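Local coordinates for protein Abbfa_003403 (Acinetobacter baumannii, PDB 4ZXH) that probably builds a peptide product as a four-domain nonribosomal peptide synthetase, using condensation, adenylation, phosphopantetheine-carrying and thioesterase domains, at residues L14-I19 against G81-I86; R72-A77 against T122-W127; L744-A749 against I883-K888; A896-K901 against L910-T915. All blocks are in the same frame, centred on the assembly; numbering follows the deposited sequence.

Interaction 1 of 4, residues L14-I19 against G81-I86; sequences LSRHAI and GIEQLI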
loop_
_atom_site.group_PDB
_atom_site.type_symbol
_atom_site.label_atom_id
_atom_site.label_comp_id
_atom_site.label_asym_id
_atom_site.label_seq_id
_atom_site.Cartn_x
_atom_site.Cartn_y
_atom_site.Cartn_z
ATOM N N LEU A 14 22.155 33.700 -17.545
ATOM C CA LEU A 14 21.739 34.675 -18.553
ATOM C C LEU A 14 20.324 35.198 -18.309
ATOM O O LEU A 14 20.102 36.408 -18.333
ATOM C CB LEU A 14 21.820 34.082 -19.961
ATOM C CG LEU A 14 23.180 34.038 -20.653
ATOM C CD1 LEU A 14 23.037 33.415 -22.032
ATOM C CD2 LEU A 14 23.734 35.423 -20.756
ATOM N N SER A 15 19.371 34.291 -18.098
ATOM C CA SER A 15 17.988 34.688 -17.826
ATOM C C SER A 15 17.205 33.641 -17.013
ATOM O O SER A 15 17.569 32.464 -16.979
ATOM C CB SER A 15 17.248 34.981 -19.138
ATOM O OG SER A 15 17.259 33.863 -20.008
ATOM N N ARG A 16 16.123 34.095 -16.372
ATOM C CA ARG A 16 15.254 33.250 -15.541
ATOM C C ARG A 16 13.858 33.098 -16.135
ATOM O O ARG A 16 13.226 34.082 -16.485
ATOM C CB ARG A 16 15.140 33.835 -14.133
ATOM C CG ARG A 16 16.487 34.034 -13.446
ATOM C CD ARG A 16 16.369 34.291 -11.942
ATOM N NE ARG A 16 17.675 34.108 -11.311
ATOM C CZ ARG A 16 18.021 33.030 -10.616
ATOM N NH1 ARG A 16 17.136 32.065 -10.434
ATOM N NH2 ARG A 16 19.242 32.927 -10.085
ATOM N N HIS A 17 13.364 31.870 -16.236
ATOM C CA HIS A 17 12.016 31.656 -16.754
ATOM C C HIS A 17 11.197 30.662 -15.930
ATOM O O HIS A 17 11.710 30.012 -15.010
ATOM C CB HIS A 17 12.097 31.184 -18.196
ATOM C CG HIS A 17 12.998 32.025 -19.035
ATOM N ND1 HIS A 17 12.606 33.239 -19.557
ATOM C CD2 HIS A 17 14.294 31.860 -19.392
ATOM C CE1 HIS A 17 13.614 33.771 -20.227
ATOM N NE2 HIS A 17 14.649 32.953 -20.145
ATOM N N ALA A 18 9.913 30.570 -16.259
ATOM C CA ALA A 18 9.047 29.574 -15.664
ATOM C C ALA A 18 9.251 28.233 -16.360
ATOM O O ALA A 18 9.789 28.187 -17.464
ATOM C CB ALA A 18 7.613 30.009 -15.764
ATOM N N ILE A 19 8.841 27.140 -15.717
ATOM C CA ILE A 19 8.733 25.869 -16.429
ATOM C C ILE A 19 7.295 25.764 -16.911
ATOM O O ILE A 19 6.416 26.491 -16.432
ATOM C CB ILE A 19 9.095 24.640 -15.564
ATOM C CG1 ILE A 19 8.150 24.507 -14.377
ATOM C CG2 ILE A 19 10.498 24.746 -15.021
ATOM C CD1 ILE A 19 8.253 23.147 -13.685
ATOM N N GLY A 81 8.260 28.698 -6.274
ATOM C CA GLY A 81 8.072 27.636 -7.254
ATOM C C GLY A 81 9.310 27.086 -7.962
ATOM O O GLY A 81 10.401 26.986 -7.393
ATOM N N ILE A 82 9.128 26.723 -9.227
ATOM C CA ILE A 82 10.181 26.106 -10.018
ATOM C C ILE A 82 10.556 26.984 -11.203
ATOM O O ILE A 82 9.686 27.532 -11.880
ATOM C CB ILE A 82 9.735 24.729 -10.505
ATOM C CG1 ILE A 82 9.197 23.925 -9.316
ATOM C CG2 ILE A 82 10.887 23.973 -11.171
ATOM C CD1 ILE A 82 8.301 22.735 -9.701
ATOM N N GLU A 83 11.856 27.130 -11.448
ATOM C CA GLU A 83 12.346 27.970 -12.546
ATOM C C GLU A 83 13.170 27.184 -13.578
ATOM O O GLU A 83 13.655 26.091 -13.297
ATOM C CB GLU A 83 13.191 29.122 -11.989
ATOM C CG GLU A 83 12.400 30.303 -11.440
ATOM C CD GLU A 83 13.300 31.429 -10.930
ATOM O OE1 GLU A 83 14.372 31.110 -10.371
ATOM O OE2 GLU A 83 12.949 32.626 -11.109
ATOM N N GLN A 84 13.296 27.744 -14.777
ATOM C CA GLN A 84 14.310 27.336 -15.759
ATOM C C GLN A 84 15.347 28.432 -15.860
ATOM O O GLN A 84 15.007 29.593 -16.117
ATOM C CB GLN A 84 13.714 27.122 -17.150
ATOM C CG GLN A 84 12.923 25.875 -17.330
ATOM C CD GLN A 84 12.393 25.740 -18.740
ATOM O OE1 GLN A 84 12.730 24.795 -19.443
ATOM N NE2 GLN A 84 11.547 26.679 -19.156
ATOM N N LEU A 85 16.611 28.086 -15.679
ATOM C CA LEU A 85 17.671 29.061 -15.894
ATOM C C LEU A 85 18.444 28.727 -17.180
ATOM O O LEU A 85 18.841 27.577 -17.393
ATOM C CB LEU A 85 18.620 29.090 -14.702
ATOM C CG LEU A 85 18.079 29.231 -13.278
ATOM C CD1 LEU A 85 19.235 29.378 -12.301
ATOM C CD2 LEU A 85 17.099 30.400 -13.145
ATOM N N ILE A 86 18.645 29.725 -18.039
ATOM C CA ILE A 86 19.574 29.576 -19.155
ATOM C C ILE A 86 20.959 30.090 -18.761
ATOM O O ILE A 86 21.163 31.288 -18.612
ATOM C CB ILE A 86 19.099 30.322 -20.416
ATOM C CG1 ILE A 86 17.823 29.688 -20.985
ATOM C CG2 ILE A 86 20.178 30.270 -21.475
ATOM C CD1 ILE A 86 17.118 30.550 -22.008
#
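R16 reaches over to E83 on the neighbouring antiparallel strand, its NH1 lying 2.9 Å from E83 OE1 in a salt bridge on the syn side of the carboxylate but clearly tilted out of its plane. OE1 sits at the guanidinium edge, but the two flat groups are turned 28° apart and the N-H...O line is bent to 131°. Over one face of the guanidinium lies CD2 of L85, whose side chain runs alongside R16 in the same direction. H17 and Q84 form a hydrogen-bonded antiparallel pair, with H17 N to Q84 O and Q84 N to H17 O both 2.8 Å. Further along, L14 and S15 both face I86, a classic beta bulge in this three-stranded antiparallel sheet of the condensation domain, where strand 73-78 flanks 81-87 on its other side. On the sheet face carrying H17 and I86, NE2 of H17 is 2.8 Å from S15 OG and ND1 bonds D185, so both ring nitrogens are held and the ring's rotation is fixed. I86 CD1 packs 3.9 Å from H17 NE2. Q84, extended beyond CG (chi2 -179°), carries its amide to the A18 carbonyl, NE2 to O 2.9 Å, while OE1 bonds Q23. I19 slants across its stem, CG2 being 3.5 Å from Q84 CG, and places CD1 3.7 Å from I82 CG2, beside L24 of helix 21-32.

Interaction 2 of 4, residues R72-A77 against T122-W127; sequences RVSMPA and TQPPLW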
loop_
_atom_site.group_PDB
_atom_site.type_symbol
_atom_site.label_atom_id
_atom_site.label_comp_id
_atom_site.label_asym_id
_atom_site.label_seq_id
_atom_site.Cartn_x
_atom_site.Cartn_y
_atom_site.Cartn_z
ATOM N N ARG A 72 21.589 24.517 -22.243
ATOM C CA ARG A 72 22.301 25.147 -21.134
ATOM C C ARG A 72 21.351 25.456 -19.958
ATOM O O ARG A 72 21.588 26.363 -19.159
ATOM C CB ARG A 72 23.012 26.426 -21.620
ATOM C CG ARG A 72 23.976 26.198 -22.812
ATOM C CD ARG A 72 24.791 27.434 -23.264
ATOM N NE ARG A 72 23.989 28.634 -23.536
ATOM C CZ ARG A 72 23.515 28.977 -24.729
ATOM N NH1 ARG A 72 23.759 28.222 -25.790
ATOM N NH2 ARG A 72 22.803 30.087 -24.869
ATOM N N VAL A 73 20.278 24.679 -19.845
ATOM C CA VAL A 73 19.247 24.897 -18.828
ATOM C C VAL A 73 19.442 24.057 -17.551
ATOM O O VAL A 73 19.917 22.928 -17.611
ATOM C CB VAL A 73 17.853 24.605 -19.444
ATOM C CG1 VAL A 73 16.811 24.272 -18.389
ATOM C CG2 VAL A 73 17.402 25.771 -20.298
ATOM N N SER A 74 19.100 24.635 -16.401
ATOM C CA SER A 74 18.915 23.888 -15.154
ATOM C C SER A 74 17.542 24.266 -14.585
ATOM O O SER A 74 16.960 25.268 -15.010
ATOM C CB SER A 74 20.044 24.172 -14.147
ATOM O OG SER A 74 19.863 25.377 -13.414
ATOM N N MET A 75 17.010 23.468 -13.656
ATOM C CA MET A 75 15.645 23.683 -13.155
ATOM C C MET A 75 15.589 23.675 -11.633
ATOM O O MET A 75 15.107 22.730 -11.021
ATOM C CB MET A 75 14.680 22.622 -13.718
ATOM C CG MET A 75 14.561 22.623 -15.246
ATOM S SD MET A 75 13.567 21.272 -15.927
ATOM C CE MET A 75 14.043 21.335 -17.634
ATOM N N PRO A 76 16.063 24.751 -11.013
ATOM C CA PRO A 76 16.136 24.830 -9.555
ATOM C C PRO A 76 14.800 25.228 -8.953
ATOM O O PRO A 76 13.937 25.757 -9.672
ATOM C CB PRO A 76 17.168 25.919 -9.328
ATOM C CG PRO A 76 16.907 26.864 -10.474
ATOM C CD PRO A 76 16.488 26.010 -11.649
ATOM N N ALA A 77 14.640 25.010 -7.649
ATOM C CA ALA A 77 13.400 25.373 -6.985
ATOM C C ALA A 77 13.643 26.416 -5.915
ATOM O O ALA A 77 14.671 26.389 -5.242
ATOM C CB ALA A 77 12.749 24.148 -6.393
ATOM N N THR A 122 18.362 20.303 -10.823
ATOM C CA THR A 122 18.695 21.659 -10.389
ATOM C C THR A 122 20.126 22.077 -10.755
ATOM O O THR A 122 20.503 23.250 -10.629
ATOM C CB THR A 122 18.516 21.804 -8.886
ATOM O OG1 THR A 122 19.648 21.247 -8.219
ATOM C CG2 THR A 122 17.279 21.054 -8.446
ATOM N N GLN A 123 20.907 21.114 -11.229
ATOM C CA GLN A 123 22.306 21.332 -11.560
ATOM C C GLN A 123 22.558 20.934 -13.024
ATOM O O GLN A 123 22.348 19.775 -13.393
ATOM C CB GLN A 123 23.198 20.517 -10.603
ATOM C CG GLN A 123 24.530 21.177 -10.204
ATOM C CD GLN A 123 24.365 22.564 -9.575
ATOM O OE1 GLN A 123 25.123 23.490 -9.877
ATOM N NE2 GLN A 123 23.386 22.701 -8.680
ATOM N N PRO A 124 23.006 21.891 -13.863
ATOM C CA PRO A 124 23.246 21.658 -15.293
ATOM C C PRO A 124 24.537 20.904 -15.507
ATOM O O PRO A 124 25.422 21.031 -14.674
ATOM C CB PRO A 124 23.349 23.066 -15.862
ATOM C CG PRO A 124 23.921 23.850 -14.757
ATOM C CD PRO A 124 23.397 23.256 -13.474
ATOM N N PRO A 125 24.663 20.161 -16.618
ATOM C CA PRO A 125 23.663 20.030 -17.689
ATOM C C PRO A 125 22.637 18.944 -17.399
ATOM O O PRO A 125 22.912 18.104 -16.550
ATOM C CB PRO A 125 24.513 19.667 -18.913
ATOM C CG PRO A 125 25.713 18.965 -18.336
ATOM C CD PRO A 125 25.947 19.520 -16.965
ATOM N N LEU A 126 21.486 18.958 -18.074
ATOM C CA LEU A 126 20.489 17.892 -17.885
ATOM C C LEU A 126 20.571 16.864 -19.012
ATOM O O LEU A 126 19.568 16.281 -19.427
ATOM C CB LEU A 126 19.076 18.447 -17.804
ATOM C CG LEU A 126 18.767 19.587 -16.836
ATOM C CD1 LEU A 126 17.323 19.566 -16.485
ATOM C CD2 LEU A 126 19.632 19.586 -15.596
ATOM N N TRP A 127 21.785 16.650 -19.498
ATOM C CA TRP A 127 22.041 15.657 -20.519
ATOM C C TRP A 127 23.486 15.190 -20.389
ATOM O O TRP A 127 24.310 15.887 -19.791
ATOM C CB TRP A 127 21.760 16.230 -21.908
ATOM C CG TRP A 127 22.437 17.537 -22.156
ATOM C CD1 TRP A 127 21.997 18.774 -21.783
ATOM C CD2 TRP A 127 23.665 17.742 -22.857
ATOM N NE1 TRP A 127 22.887 19.741 -22.197
ATOM C CE2 TRP A 127 23.918 19.132 -22.868
ATOM C CE3 TRP A 127 24.576 16.890 -23.487
ATOM C CZ2 TRP A 127 25.051 19.685 -23.477
ATOM C CZ3 TRP A 127 25.709 17.447 -24.105
ATOM C CH2 TRP A 127 25.935 18.823 -24.086
#
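S74 and P124 face each other with their CA atoms 4.9 Å apart, and P76 and T122 do so at 4.2 Å, so the two backbones run past one another in opposite senses. No hydrogen bond joins the two segments; residues 72-77 bring a short piece of strand, whereas 122-127 is irregular and has a cis peptide before P125. The S74 side chain points at the proline: its CB is 3.5 Å from CD of P124. With OG lodged between backbone N and carbonyl carbon (chi1 82°), the hydroxyl is engaged by NE1 of W87 and only brushes T122 O. T122 lays CB 3.9 Å from the CA of P76, its own hydroxyl being bonded to D120. Further along, CG of L126 rests 3.6 Å from the carbonyl O of V73. M75, extended beyond CG (chi2 174°), sends its terminal methyl slantwise to the same leucine, CE to CD1 of L126 3.9 Å. After the cis bond, CB of P125 sits over one face of the W127 indole, toward its rim; NE1 of W127 bonds L71 O, and W127 belongs to the pocket of the bound phospholipid. The contact thus lays the approach to strand 127-135 against strand 73-78, joining two sheets of a condensation domain that belongs to the acyltransferase clan typified by chloramphenicol acetyltransferase.

Interaction 3 of 4, residues L744-A749 against I883-K888; sequences LDTILA and IENVLK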
loop_
_atom_site.group_PDB
_atom_site.type_symbol
_atom_site.label_atom_id
_atom_site.label_comp_id
_atom_site.label_asym_id
_atom_site.label_seq_id
_atom_site.Cartn_x
_atom_site.Cartn_y
_atom_site.Cartn_z
ATOM N N LEU A 744 -1.873 -20.943 4.139
ATOM C CA LEU A 744 -0.615 -20.855 4.856
ATOM C C LEU A 744 0.046 -19.527 4.496
ATOM O O LEU A 744 0.414 -19.299 3.337
ATOM C CB LEU A 744 0.294 -22.037 4.516
ATOM C CG LEU A 744 1.691 -22.063 5.137
ATOM C CD1 LEU A 744 1.597 -22.066 6.636
ATOM C CD2 LEU A 744 2.433 -23.293 4.677
ATOM N N ASP A 745 0.156 -18.639 5.480
ATOM C CA ASP A 745 0.794 -17.343 5.271
ATOM C C ASP A 745 2.303 -17.486 5.397
ATOM O O ASP A 745 2.794 -18.417 6.035
ATOM C CB ASP A 745 0.267 -16.282 6.256
ATOM C CG ASP A 745 0.296 -16.744 7.707
ATOM O OD1 ASP A 745 -0.182 -17.865 8.000
ATOM O OD2 ASP A 745 0.835 -16.005 8.555
ATOM N N THR A 746 3.034 -16.561 4.787
ATOM C CA THR A 746 4.487 -16.657 4.736
ATOM C C THR A 746 5.128 -16.623 6.129
ATOM O O THR A 746 6.098 -17.341 6.383
ATOM C CB THR A 746 5.071 -15.537 3.866
ATOM O OG1 THR A 746 4.481 -14.302 4.261
ATOM C CG2 THR A 746 4.721 -15.767 2.401
ATOM N N ILE A 747 4.578 -15.811 7.032
ATOM C CA ILE A 747 5.133 -15.706 8.382
ATOM C C ILE A 747 5.098 -17.047 9.121
ATOM O O ILE A 747 6.092 -17.450 9.722
ATOM C CB ILE A 747 4.391 -14.663 9.248
ATOM C CG1 ILE A 747 4.215 -13.336 8.499
ATOM C CG2 ILE A 747 5.124 -14.467 10.585
ATOM C CD1 ILE A 747 5.494 -12.569 8.260
ATOM N N LEU A 748 3.957 -17.733 9.088
ATOM C CA LEU A 748 3.859 -19.031 9.758
ATOM C C LEU A 748 4.781 -20.033 9.089
ATOM O O LEU A 748 5.350 -20.912 9.734
ATOM C CB LEU A 748 2.425 -19.554 9.750
ATOM C CG LEU A 748 2.234 -20.962 10.326
ATOM C CD1 LEU A 748 2.745 -21.052 11.755
ATOM C CD2 LEU A 748 0.782 -21.399 10.250
ATOM N N ALA A 749 4.934 -19.880 7.784
ATOM C CA ALA A 749 5.761 -20.781 7.009
ATOM C C ALA A 749 7.212 -20.697 7.452
ATOM O O ALA A 749 7.842 -21.727 7.678
ATOM C CB ALA A 749 5.637 -20.473 5.523
ATOM N N ILE A 883 -1.905 -7.302 3.736
ATOM C CA ILE A 883 -2.082 -6.458 4.912
ATOM C C ILE A 883 -1.827 -7.259 6.191
ATOM O O ILE A 883 -1.170 -6.772 7.117
ATOM C CB ILE A 883 -3.484 -5.843 4.960
ATOM C CG1 ILE A 883 -3.872 -5.294 3.584
ATOM C CG2 ILE A 883 -3.574 -4.757 6.040
ATOM C CD1 ILE A 883 -5.273 -4.692 3.542
ATOM N N GLU A 884 -2.328 -8.493 6.243
ATOM C CA GLU A 884 -2.158 -9.334 7.439
ATOM C C GLU A 884 -0.688 -9.631 7.723
ATOM O O GLU A 884 -0.261 -9.604 8.879
ATOM C CB GLU A 884 -2.953 -10.632 7.301
ATOM C CG GLU A 884 -4.461 -10.396 7.312
ATOM C CD GLU A 884 -5.293 -11.597 6.893
ATOM O OE1 GLU A 884 -4.723 -12.648 6.503
ATOM O OE2 GLU A 884 -6.539 -11.474 6.945
ATOM N N ASN A 885 0.089 -9.871 6.665
ATOM C CA ASN A 885 1.520 -10.113 6.805
ATOM C C ASN A 885 2.278 -8.909 7.354
ATOM O O ASN A 885 3.168 -9.074 8.207
ATOM C CB ASN A 885 2.124 -10.547 5.468
ATOM C CG ASN A 885 1.854 -12.020 5.153
ATOM O OD1 ASN A 885 1.750 -12.859 6.060
ATOM N ND2 ASN A 885 1.726 -12.339 3.870
ATOM N N VAL A 886 1.932 -7.704 6.895
ATOM C CA VAL A 886 2.630 -6.518 7.385
ATOM C C VAL A 886 2.317 -6.304 8.878
ATOM O O VAL A 886 3.213 -6.005 9.671
ATOM C CB VAL A 886 2.275 -5.240 6.577
ATOM C CG1 VAL A 886 2.842 -4.027 7.258
ATOM C CG2 VAL A 886 2.829 -5.317 5.170
ATOM N N LEU A 887 1.055 -6.480 9.262
ATOM C CA LEU A 887 0.675 -6.366 10.663
ATOM C C LEU A 887 1.418 -7.377 11.549
ATOM O O LEU A 887 1.921 -7.027 12.607
ATOM C CB LEU A 887 -0.829 -6.548 10.806
ATOM C CG LEU A 887 -1.693 -5.341 10.458
ATOM C CD1 LEU A 887 -3.154 -5.754 10.286
ATOM C CD2 LEU A 887 -1.578 -4.290 11.525
ATOM N N LYS A 888 1.501 -8.630 11.118
ATOM C CA LYS A 888 2.154 -9.654 11.932
ATOM C C LYS A 888 3.641 -9.377 12.166
ATOM O O LYS A 888 4.260 -9.957 13.052
ATOM C CB LYS A 888 1.998 -11.028 11.289
ATOM C CG LYS A 888 0.578 -11.573 11.274
ATOM C CD LYS A 888 0.565 -12.965 10.622
ATOM C CE LYS A 888 -0.739 -13.719 10.834
ATOM N NZ LYS A 888 -1.723 -13.602 9.722
#
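N885 lies against the start of the helix that begins at T746, where it meets three residues, D745, T746 and I747, and makes the more closely packed half of the contact. Its carboxamide slides past I747 in the opposite direction, bringing OD1 to 3.5 Å from CG1 of I747 and to 3.7 Å from CB of D745. The same head group crosses the T746 side chain at about a right angle. ND2 of N885 comes to 3.4 Å from OG1 of T746, but the angle is too poor for a hydrogen bond, so the polar groups merely lie against one another. With CG of N885 anti to its own carbonyl carbon (chi1 -79°), the amide is carried across to the partner helix. The other half rests mainly on a single residue, D745. K888 projects from the next turn with its end kinked at chi4 (96°), laying its methylenes across the carboxylate of D745: CE is 3.6 Å from OD2 of D745, and CD about as near. The ammonium itself stands 3.7 Å from that oxygen, only a long salt bridge, and has a second, weak partner in D895. D745 occupies the N-cap position of its helix, so the helix end would probably help stabilise its negative charge. All five touching residues remain partly exposed, which makes this a shallow surface contact without a direct hydrogen bond. It joins the large N-terminal portion of the adenylation domain to its small C-terminal portion, the interface that members of the ANL superfamily remodel when the small part rotates between reaction states.

Interaction 4 of 4, residues A896-K901 against L910-T915; sequences AVVLVK and LVAYVT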
loop_
_atom_site.group_PDB
_atom_site.type_symbol
_atom_site.label_atom_id
_atom_site.label_comp_id
_atom_site.label_asym_id
_atom_site.label_seq_id
_atom_site.Cartn_x
_atom_site.Cartn_y
_atom_site.Cartn_z
ATOM N N ALA A 896 -3.375 -11.418 13.125
ATOM C CA ALA A 896 -4.118 -10.322 12.525
ATOM C C ALA A 896 -5.087 -10.875 11.490
ATOM O O ALA A 896 -4.789 -11.841 10.798
ATOM C CB ALA A 896 -3.164 -9.289 11.887
ATOM N N VAL A 897 -6.258 -10.271 11.408
ATOM C CA VAL A 897 -7.222 -10.624 10.388
ATOM C C VAL A 897 -7.781 -9.319 9.845
ATOM O O VAL A 897 -8.116 -8.411 10.616
ATOM C CB VAL A 897 -8.351 -11.521 10.956
ATOM C CG1 VAL A 897 -9.578 -11.491 10.062
ATOM C CG2 VAL A 897 -7.868 -12.936 11.145
ATOM N N VAL A 898 -7.859 -9.210 8.528
ATOM C CA VAL A 898 -8.361 -8.000 7.899
ATOM C C VAL A 898 -9.582 -8.350 7.073
ATOM O O VAL A 898 -9.544 -9.289 6.274
ATOM C CB VAL A 898 -7.287 -7.332 7.007
ATOM C CG1 VAL A 898 -7.837 -6.087 6.350
ATOM C CG2 VAL A 898 -6.055 -6.991 7.821
ATOM N N LEU A 899 -10.673 -7.618 7.270
ATOM C CA LEU A 899 -11.887 -7.871 6.488
ATOM C C LEU A 899 -12.359 -6.611 5.794
ATOM O O LEU A 899 -12.021 -5.491 6.200
ATOM C CB LEU A 899 -13.030 -8.412 7.367
ATOM C CG LEU A 899 -12.755 -9.604 8.293
ATOM C CD1 LEU A 899 -13.988 -9.937 9.145
ATOM C CD2 LEU A 899 -12.275 -10.815 7.515
ATOM N N VAL A 900 -13.152 -6.797 4.745
ATOM C CA VAL A 900 -13.858 -5.679 4.151
ATOM C C VAL A 900 -15.261 -5.639 4.752
ATOM O O VAL A 900 -15.915 -6.680 4.848
ATOM C CB VAL A 900 -13.927 -5.802 2.612
ATOM C CG1 VAL A 900 -14.760 -4.675 2.023
ATOM C CG2 VAL A 900 -12.523 -5.811 2.010
ATOM N N LYS A 901 -15.707 -4.457 5.181
ATOM C CA LYS A 901 -17.074 -4.285 5.692
ATOM C C LYS A 901 -17.782 -3.143 4.977
ATOM O O LYS A 901 -17.128 -2.234 4.457
ATOM C CB LYS A 901 -17.077 -4.024 7.196
ATOM C CG LYS A 901 -16.551 -5.164 8.051
ATOM C CD LYS A 901 -17.489 -6.359 8.105
ATOM C CE LYS A 901 -16.896 -7.433 9.014
ATOM N NZ LYS A 901 -17.777 -8.613 9.202
ATOM N N LEU A 910 -11.898 -1.210 4.996
ATOM C CA LEU A 910 -11.067 -2.244 5.604
ATOM C C LEU A 910 -11.026 -2.146 7.116
ATOM O O LEU A 910 -10.896 -1.046 7.651
ATOM C CB LEU A 910 -9.645 -2.136 5.068
ATOM C CG LEU A 910 -9.509 -2.524 3.613
ATOM C CD1 LEU A 910 -8.110 -2.172 3.136
ATOM C CD2 LEU A 910 -9.749 -3.988 3.519
ATOM N N VAL A 911 -11.110 -3.301 7.788
ATOM C CA VAL A 911 -11.013 -3.432 9.257
ATOM C C VAL A 911 -9.882 -4.362 9.640
ATOM O O VAL A 911 -9.765 -5.466 9.091
ATOM C CB VAL A 911 -12.289 -4.028 9.872
ATOM C CG1 VAL A 911 -12.299 -3.858 11.388
ATOM C CG2 VAL A 911 -13.495 -3.401 9.258
ATOM N N ALA A 912 -9.066 -3.961 10.599
ATOM C CA ALA A 912 -8.009 -4.848 11.062
ATOM C C ALA A 912 -8.244 -5.276 12.495
ATOM O O ALA A 912 -8.303 -4.434 13.397
ATOM C CB ALA A 912 -6.650 -4.173 10.935
ATOM N N TYR A 913 -8.387 -6.581 12.706
ATOM C CA TYR A 913 -8.448 -7.144 14.063
ATOM C C TYR A 913 -7.056 -7.660 14.470
ATOM O O TYR A 913 -6.371 -8.318 13.661
ATOM C CB TYR A 913 -9.482 -8.275 14.144
ATOM C CG TYR A 913 -10.863 -7.905 13.649
ATOM C CD1 TYR A 913 -11.860 -7.488 14.537
ATOM C CD2 TYR A 913 -11.171 -7.974 12.308
ATOM C CE1 TYR A 913 -13.133 -7.136 14.091
ATOM C CE2 TYR A 913 -12.433 -7.628 11.842
ATOM C CZ TYR A 913 -13.411 -7.212 12.737
ATOM O OH TYR A 913 -14.661 -6.868 12.263
ATOM N N VAL A 914 -6.613 -7.349 15.692
ATOM C CA VAL A 914 -5.284 -7.793 16.126
ATOM C C VAL A 914 -5.276 -8.346 17.554
ATOM O O VAL A 914 -6.083 -7.926 18.389
ATOM C CB VAL A 914 -4.255 -6.652 16.025
ATOM C CG1 VAL A 914 -4.028 -6.263 14.558
ATOM C CG2 VAL A 914 -4.719 -5.456 16.822
ATOM N N THR A 915 -4.383 -9.306 17.816
ATOM C CA THR A 915 -4.130 -9.808 19.184
ATOM C C THR A 915 -2.665 -9.678 19.506
ATOM O O THR A 915 -1.832 -9.739 18.610
ATOM C CB THR A 915 -4.483 -11.303 19.393
ATOM O OG1 THR A 915 -3.860 -12.084 18.363
ATOM C CG2 THR A 915 -5.941 -11.538 19.344
#
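V897 and Y913 form a hydrogen-bonded antiparallel pair, with Y913 N to V897 O 2.8 Å and V897 N to Y913 O 3.0 Å. L899 and V911 repeat the pattern two residues on, V911 N lying 2.9 Å from L899 O and L899 N 3.0 Å from V911 O. The V897 oxygen has a further neighbour, since the Y913 ring turns an edge toward it, near the ring plane. With CG anti to the carbonyl carbon (chi1 -53°), the tyrosine is laid over the sheet face that also bears V897, L899 and V911. L899 crosses it at about a right angle, CD1 being 3.9 Å from CE2 of Y913. At the far end of the ring the hydroxyl bonds the carbonyl of P961, and F960 meets the ring edge-to-face. The two strands are the arms of a beta hairpin in the small C-terminal portion of the adenylation domain, with strand 940-943 paired beyond 907-916. K901 slants across V911, its CG 3.7 Å from CG2 of V911; the bend at chi2 (-71°) then brings CE toward the OH of Y913, the two side chains crossing at about a right angle. Between the two strands, the packing on the reverse face is aliphatic. L910 sends its CD2 to V900 and V898, 3.6 Å from CG2 of V900 and 4.0 Å from CG1 of V898. A896 and A912 add their methyls to that face, beneath helix 880-888, where L887 and I883 rest on A896 and V898.

From the N terminus, interaction 1 closes the loop from strand 13-18 to strand 81-87. Interaction 2 opens inside that loop, at strand 73-78, and closes beyond it at 122-127, so the two cross. They also touch: L85 N and E83 N make probable hydrogen bonds to S74 O and P76 O, respectively, strands 73-78 and 81-87 being neighbours in one sheet of the condensation domain. Far along the chain, with nearest atoms about 32 Å from interaction 1, interaction 3 closes a long loop between the two portions of the adenylation domain. Interaction 4 follows in series as a short hairpin, linked to it by a probable hydrogen bond from V898 N to E884 OE2.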